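Local coordinates for hydrogenase expression/formation protein (HypB) (Archaeoglobus fulgidus, PDB 2WSM), which probably binds and hydrolyses GTP, and binds nickel and zinc, as a hydrogenase maturation factor that dimerises in a GTP-dependent way, at residues Arg133-Ser138 with Glu151-Ala156; Asp157-Asn162 with Pro186-Ile191. All coordinates share one frame; numbering follows the deposited sequence.

How the interactions relate
Following the chain from the N terminus, strand 132-138 is the first of the four segments met; helices 145-148 and 150-154 then lead back over one face of the parallel sheet, and interaction 1 closes this excursion by packing 151-156 against 133-138. The chain runs straight on into strand 158-162, leaves through helices 167-170 and 174-184, and returns at 186-191, where interaction 2 closes the second loop. The two contacts stand in series, neither nested nor crossed. Strand 158-162 joins them: Val-137 probably hydrogen-bonds through its N to Val-160 O and through its O to Asn-162 N, while interaction 2 adds strand 189-192 at the edge of the P-loop NTPase sheet within this chain.

Interaction 1 (Arg133-Ser138 with Glu151-Ala156); sequences RVVMVS and EIFRVA
A chi1 of -177° at Val-135 turns CG1 away from the backbone N and toward Phe-153, leaving CG2 for Ala-156, while chi1 of -76° at Phe-153 swings the ring from helix 150-154 toward the strand. This is the first half of a beta-alpha-beta crossover in the parallel sheet of a P-loop NTPase: strand 132-138 lies under the helix that leads to strand 158-162. CG1 of Val-135 reaches the ring obliquely, 3.5 Å from Phe-153 CE2, and lies only slightly farther from CD2 and CZ. Val-137 meets the same ring near its plane, at the edge, with CB 4.1 Å from Phe-153 CZ; Val-145 and Val-146 of the preceding helix add to this apolar layer. The other Val-135 methyl, CG2, is pressed tightly against Ala-156 CB at 3.5 Å. It also lies 3.7 Å from Ile-152 O, a carbonyl already bonded by Val-155 N. Ile-152 CG1 lies 4.2 Å from Val-135 CG2, and the isoleucine side chain also touches Met-36 of strand 31-37. The buried interface is thus aliphatic and aromatic, and toward the Arg-133 end of the strand polar groups appear. There Asn-185 ND2 hydrogen-bonds the carbonyls of Phe-153 and Ala-156, holding the chain between the helix and strand 158-162. Arg-133, bent at chi2 and chi3, lays its aliphatic part along this connection and carries its guanidinium beyond to a salt bridge with Glu-130, leaving Arg-133 CD 3.4 Å from Val-155 O.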
loop_
_atom_site.group_PDB
_atom_site.type_symbol
_atom_site.label_atom_id
_atom_site.label_comp_id
_atom_site.label_asym_id
_atom_site.label_seq_id
_atom_site.Cartn_x
_atom_site.Cartn_y
_atom_site.Cartn_z
ATOM N N ARG A 133 0.958 -12.523 10.272
ATOM C CA ARG A 133 0.437 -11.919 9.061
ATOM C C ARG A 133 0.168 -13.006 8.030
ATOM O O ARG A 133 1.033 -13.831 7.733
ATOM C CB ARG A 133 1.446 -10.916 8.503
ATOM C CG ARG A 133 1.456 -9.562 9.206
ATOM C CD ARG A 133 2.869 -9.151 9.630
ATOM N NE ARG A 133 3.136 -9.637 10.985
ATOM C CZ ARG A 133 3.204 -8.861 12.065
ATOM N NH1 ARG A 133 3.061 -7.545 11.961
ATOM N NH2 ARG A 133 3.436 -9.404 13.252
ATOM N N VAL A 134 -1.041 -13.011 7.492
ATOM C CA VAL A 134 -1.361 -13.891 6.388
ATOM C C VAL A 134 -1.706 -13.039 5.171
ATOM O O VAL A 134 -2.389 -12.013 5.280
ATOM C CB VAL A 134 -2.508 -14.863 6.743
ATOM C CG1 VAL A 134 -2.867 -15.737 5.548
ATOM C CG2 VAL A 134 -2.104 -15.738 7.928
ATOM N N VAL A 135 -1.202 -13.448 4.021
ATOM C CA VAL A 135 -1.514 -12.769 2.782
ATOM C C VAL A 135 -2.143 -13.777 1.841
ATOM O O VAL A 135 -1.531 -14.785 1.505
ATOM C CB VAL A 135 -0.269 -12.130 2.118
ATOM C CG1 VAL A 135 -0.683 -11.378 0.861
ATOM C CG2 VAL A 135 0.431 -11.197 3.075
ATOM N N MET A 136 -3.379 -13.499 1.442
ATOM C CA MET A 136 -4.151 -14.386 0.595
ATOM C C MET A 136 -4.219 -13.847 -0.821
ATOM O O MET A 136 -4.460 -12.661 -1.026
ATOM C CB MET A 136 -5.576 -14.520 1.140
ATOM C CG MET A 136 -5.667 -15.214 2.493
ATOM S SD MET A 136 -7.374 -15.450 3.036
ATOM C CE MET A 136 -7.974 -16.601 1.805
ATOM N N VAL A 137 -4.020 -14.723 -1.797
ATOM C CA VAL A 137 -4.249 -14.358 -3.184
ATOM C C VAL A 137 -4.986 -15.479 -3.921
ATOM O O VAL A 137 -4.714 -16.666 -3.719
ATOM C CB VAL A 137 -2.928 -14.004 -3.909
ATOM C CG1 VAL A 137 -2.072 -15.251 -4.118
ATOM C CG2 VAL A 137 -3.216 -13.326 -5.226
ATOM N N SER A 138 -5.934 -15.096 -4.760
ATOM C CA SER A 138 -6.674 -16.061 -5.560
ATOM C C SER A 138 -6.036 -16.165 -6.947
ATOM O O SER A 138 -5.478 -15.183 -7.444
ATOM C CB SER A 138 -8.148 -15.645 -5.655
ATOM O OG SER A 138 -8.747 -16.113 -6.851
ATOM N N GLU A 151 6.290 -6.061 -1.782
ATOM C CA GLU A 151 6.270 -5.444 -0.458
ATOM C C GLU A 151 5.336 -6.174 0.504
ATOM O O GLU A 151 5.718 -6.491 1.633
ATOM C CB GLU A 151 5.882 -3.960 -0.524
ATOM C CG GLU A 151 6.886 -3.050 -1.219
ATOM C CD GLU A 151 6.485 -2.696 -2.641
ATOM O OE1 GLU A 151 6.605 -1.507 -2.998
ATOM O OE2 GLU A 151 6.039 -3.591 -3.400
ATOM N N ILE A 152 4.111 -6.443 0.059
ATOM C CA ILE A 152 3.151 -7.087 0.932
ATOM C C ILE A 152 3.473 -8.560 1.142
ATOM O O ILE A 152 3.291 -9.082 2.245
ATOM C CB ILE A 152 1.697 -6.900 0.459
ATOM C CG1 ILE A 152 0.730 -7.256 1.596
ATOM C CG2 ILE A 152 1.410 -7.730 -0.780
ATOM C CD1 ILE A 152 -0.620 -6.553 1.502
ATOM N N PHE A 153 3.970 -9.231 0.104
ATOM C CA PHE A 153 4.243 -10.666 0.239
ATOM C C PHE A 153 5.452 -10.917 1.130
ATOM O O PHE A 153 5.569 -11.972 1.734
ATOM C CB PHE A 153 4.343 -11.371 -1.117
ATOM C CG PHE A 153 3.001 -11.608 -1.761
ATOM C CD1 PHE A 153 2.537 -10.775 -2.770
ATOM C CD2 PHE A 153 2.181 -12.641 -1.314
ATOM C CE1 PHE A 153 1.298 -10.975 -3.337
ATOM C CE2 PHE A 153 0.931 -12.853 -1.877
ATOM C CZ PHE A 153 0.482 -12.020 -2.885
ATOM N N ARG A 154 6.314 -9.913 1.250
ATOM C CA ARG A 154 7.462 -9.999 2.140
ATOM C C ARG A 154 7.096 -10.029 3.625
ATOM O O ARG A 154 7.839 -10.588 4.424
ATOM C CB ARG A 154 8.440 -8.855 1.880
ATOM C CG ARG A 154 9.723 -9.271 1.187
ATOM C CD ARG A 154 10.610 -8.056 0.896
ATOM N NE ARG A 154 10.258 -7.413 -0.368
ATOM C CZ ARG A 154 10.297 -6.099 -0.581
ATOM N NH1 ARG A 154 9.955 -5.603 -1.767
ATOM N NH2 ARG A 154 10.666 -5.275 0.395
ATOM N N VAL A 155 5.967 -9.429 3.996
ATOM C CA VAL A 155 5.640 -9.274 5.413
ATOM C C VAL A 155 4.891 -10.488 5.954
ATOM O O VAL A 155 4.692 -10.621 7.160
ATOM C CB VAL A 155 4.847 -7.961 5.700
ATOM C CG1 VAL A 155 5.573 -6.750 5.108
ATOM C CG2 VAL A 155 3.419 -8.043 5.162
ATOM N N ALA A 156 4.502 -11.384 5.053
ATOM C CA ALA A 156 3.694 -12.539 5.415
ATOM C C ALA A 156 4.461 -13.616 6.190
ATOM O O ALA A 156 5.630 -13.879 5.919
ATOM C CB ALA A 156 3.064 -13.135 4.177
#

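Interaction 2 (Asp157-Asn162 with Pro186-Ile191)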
loop_
_atom_site.group_PDB
_atom_site.type_symbol
_atom_site.label_atom_id
_atom_site.label_comp_id
_atom_site.label_asym_id
_atom_site.label_seq_id
_atom_site.Cartn_x
_atom_site.Cartn_y
_atom_site.Cartn_z
ATOM N N ASP A 157 3.787 -14.223 7.164
ATOM C CA ASP A 157 4.288 -15.417 7.833
ATOM C C ASP A 157 3.746 -16.636 7.099
ATOM O O ASP A 157 4.340 -17.711 7.120
ATOM C CB ASP A 157 3.813 -15.456 9.282
ATOM C CG ASP A 157 4.374 -14.327 10.105
ATOM O OD1 ASP A 157 5.611 -14.263 10.246
ATOM O OD2 ASP A 157 3.584 -13.500 10.608
ATOM N N LEU A 158 2.594 -16.452 6.467
ATOM C CA LEU A 158 1.940 -17.510 5.723
ATOM C C LEU A 158 1.280 -16.873 4.511
ATOM O O LEU A 158 0.643 -15.828 4.614
ATOM C CB LEU A 158 0.909 -18.238 6.595
ATOM C CG LEU A 158 0.342 -19.562 6.065
ATOM C CD1 LEU A 158 -0.258 -20.406 7.194
ATOM C CD2 LEU A 158 -0.690 -19.325 4.985
ATOM N N ILE A 159 1.471 -17.492 3.359
ATOM C CA ILE A 159 0.906 -16.999 2.116
ATOM C C ILE A 159 -0.063 -18.045 1.585
ATOM O O ILE A 159 0.293 -19.223 1.451
ATOM C CB ILE A 159 2.003 -16.733 1.073
ATOM C CG1 ILE A 159 2.932 -15.609 1.552
ATOM C CG2 ILE A 159 1.384 -16.428 -0.281
ATOM C CD1 ILE A 159 4.127 -15.332 0.640
ATOM N N VAL A 160 -1.292 -17.624 1.311
ATOM C CA VAL A 160 -2.301 -18.545 0.811
ATOM C C VAL A 160 -2.591 -18.293 -0.662
ATOM O O VAL A 160 -3.047 -17.209 -1.044
ATOM C CB VAL A 160 -3.619 -18.444 1.599
ATOM C CG1 VAL A 160 -4.638 -19.466 1.076
ATOM C CG2 VAL A 160 -3.369 -18.644 3.087
ATOM N N ILE A 161 -2.309 -19.295 -1.486
ATOM C CA ILE A 161 -2.714 -19.261 -2.881
ATOM C C ILE A 161 -4.044 -20.008 -2.993
ATOM O O ILE A 161 -4.140 -21.181 -2.652
ATOM C CB ILE A 161 -1.636 -19.862 -3.798
ATOM C CG1 ILE A 161 -0.295 -19.166 -3.544
ATOM C CG2 ILE A 161 -2.030 -19.718 -5.249
ATOM C CD1 ILE A 161 0.897 -19.882 -4.149
ATOM N N ASN A 162 -5.059 -19.304 -3.478
ATOM C CA ASN A 162 -6.445 -19.654 -3.234
ATOM C C ASN A 162 -7.211 -19.991 -4.502
ATOM O O ASN A 162 -6.837 -19.571 -5.600
ATOM C CB ASN A 162 -7.136 -18.480 -2.514
ATOM C CG ASN A 162 -8.451 -18.876 -1.876
ATOM O OD1 ASN A 162 -8.664 -20.037 -1.547
ATOM N ND2 ASN A 162 -9.340 -17.909 -1.696
ATOM N N PRO A 186 11.295 -16.379 1.562
ATOM C CA PRO A 186 11.812 -17.732 1.779
ATOM C C PRO A 186 11.323 -18.356 3.083
ATOM O O PRO A 186 11.227 -19.579 3.167
ATOM C CB PRO A 186 13.333 -17.524 1.818
ATOM C CG PRO A 186 13.563 -16.227 1.129
ATOM C CD PRO A 186 12.375 -15.385 1.477
ATOM N N ARG A 187 11.004 -17.534 4.077
ATOM C CA ARG A 187 10.608 -18.054 5.388
ATOM C C ARG A 187 9.122 -18.416 5.520
ATOM O O ARG A 187 8.750 -19.214 6.382
ATOM C CB ARG A 187 11.032 -17.084 6.497
ATOM C CG ARG A 187 12.546 -16.935 6.607
ATOM C CD ARG A 187 12.974 -15.871 7.611
ATOM N NE ARG A 187 14.284 -15.316 7.262
ATOM C CZ ARG A 187 15.442 -15.945 7.452
ATOM N NH1 ARG A 187 15.461 -17.156 7.996
ATOM N NH2 ARG A 187 16.586 -15.368 7.096
ATOM N N ALA A 188 8.277 -17.839 4.667
ATOM C CA ALA A 188 6.826 -18.020 4.788
ATOM C C ALA A 188 6.360 -19.419 4.440
ATOM O O ALA A 188 6.800 -19.991 3.449
ATOM C CB ALA A 188 6.090 -17.010 3.917
ATOM N N LYS A 189 5.450 -19.961 5.244
ATOM C CA LYS A 189 4.731 -21.155 4.840
ATOM C C LYS A 189 3.863 -20.775 3.646
ATOM O O LYS A 189 3.426 -19.629 3.528
ATOM C CB LYS A 189 3.848 -21.685 5.978
ATOM C CG LYS A 189 4.572 -21.918 7.304
ATOM C CD LYS A 189 3.635 -22.541 8.343
ATOM C CE LYS A 189 4.187 -22.408 9.762
ATOM N NZ LYS A 189 5.264 -23.394 10.074
ATOM N N ILE A 190 3.616 -21.731 2.764
ATOM C CA ILE A 190 2.787 -21.488 1.595
ATOM C C ILE A 190 1.767 -22.606 1.462
ATOM O O ILE A 190 2.116 -23.782 1.456
ATOM C CB ILE A 190 3.634 -21.394 0.304
ATOM C CG1 ILE A 190 4.633 -20.240 0.407
ATOM C CG2 ILE A 190 2.748 -21.202 -0.902
ATOM C CD1 ILE A 190 5.493 -20.052 -0.830
ATOM N N ILE A 191 0.500 -22.236 1.362
ATOM C CA ILE A 191 -0.550 -23.228 1.229
ATOM C C ILE A 191 -1.306 -23.020 -0.071
ATOM O O ILE A 191 -1.706 -21.908 -0.391
ATOM C CB ILE A 191 -1.536 -23.154 2.410
ATOM C CG1 ILE A 191 -0.818 -23.471 3.724
ATOM C CG2 ILE A 191 -2.697 -24.104 2.186
ATOM C CD1 ILE A 191 -1.634 -23.161 4.972
HETATM O O HOH W 1 7.002 -18.264 9.027
#
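Leu-158 and Ile-191 lean across each other on one face of the sheet, the two leucine methyls spread about the isoleucine tip, with Leu-158 CD1 3.8 Å from Ile-191 CD1. A chi1 of -167° points the Leu-158 chain away from its N, which also sets CG beside Lys-189 CB; the rest of the lysine chain leads away. Helix 201-212 lies over this face, with Phe-207 on Leu-158 and Lys-189. On the other face, Ile-159 sends CD1 toward Ala-188 CB at 4.2 Å, and Ile-161 CD1 meets the branch methyl CG2 of Ile-190 at 4.0 Å; helix 174-184 covers Ile-159 and Ile-190 through Ala-181. Strands 158-162 and 189-191 run parallel at 17°, pairing the sixth strand with the seventh, which is outermost within the chain. The backbone ladder between them runs Lys-189 N to Asp-157 O, Ile-159 N to Lys-189 O, Ile-191 N to Ile-159 O and Ile-161 N to Ile-191 O; the first is the most bent, at 143°. A water bridges Asp-157 O and Arg-187 O weakly where the strands begin. Asp-157 OD2 turns the other way, to Arg-133 N of the neighbouring strand. The chemistry implies a division of labour: backbone bonds set the register, while nonpolar branches on both faces fasten the outer strand to the helices packed over them.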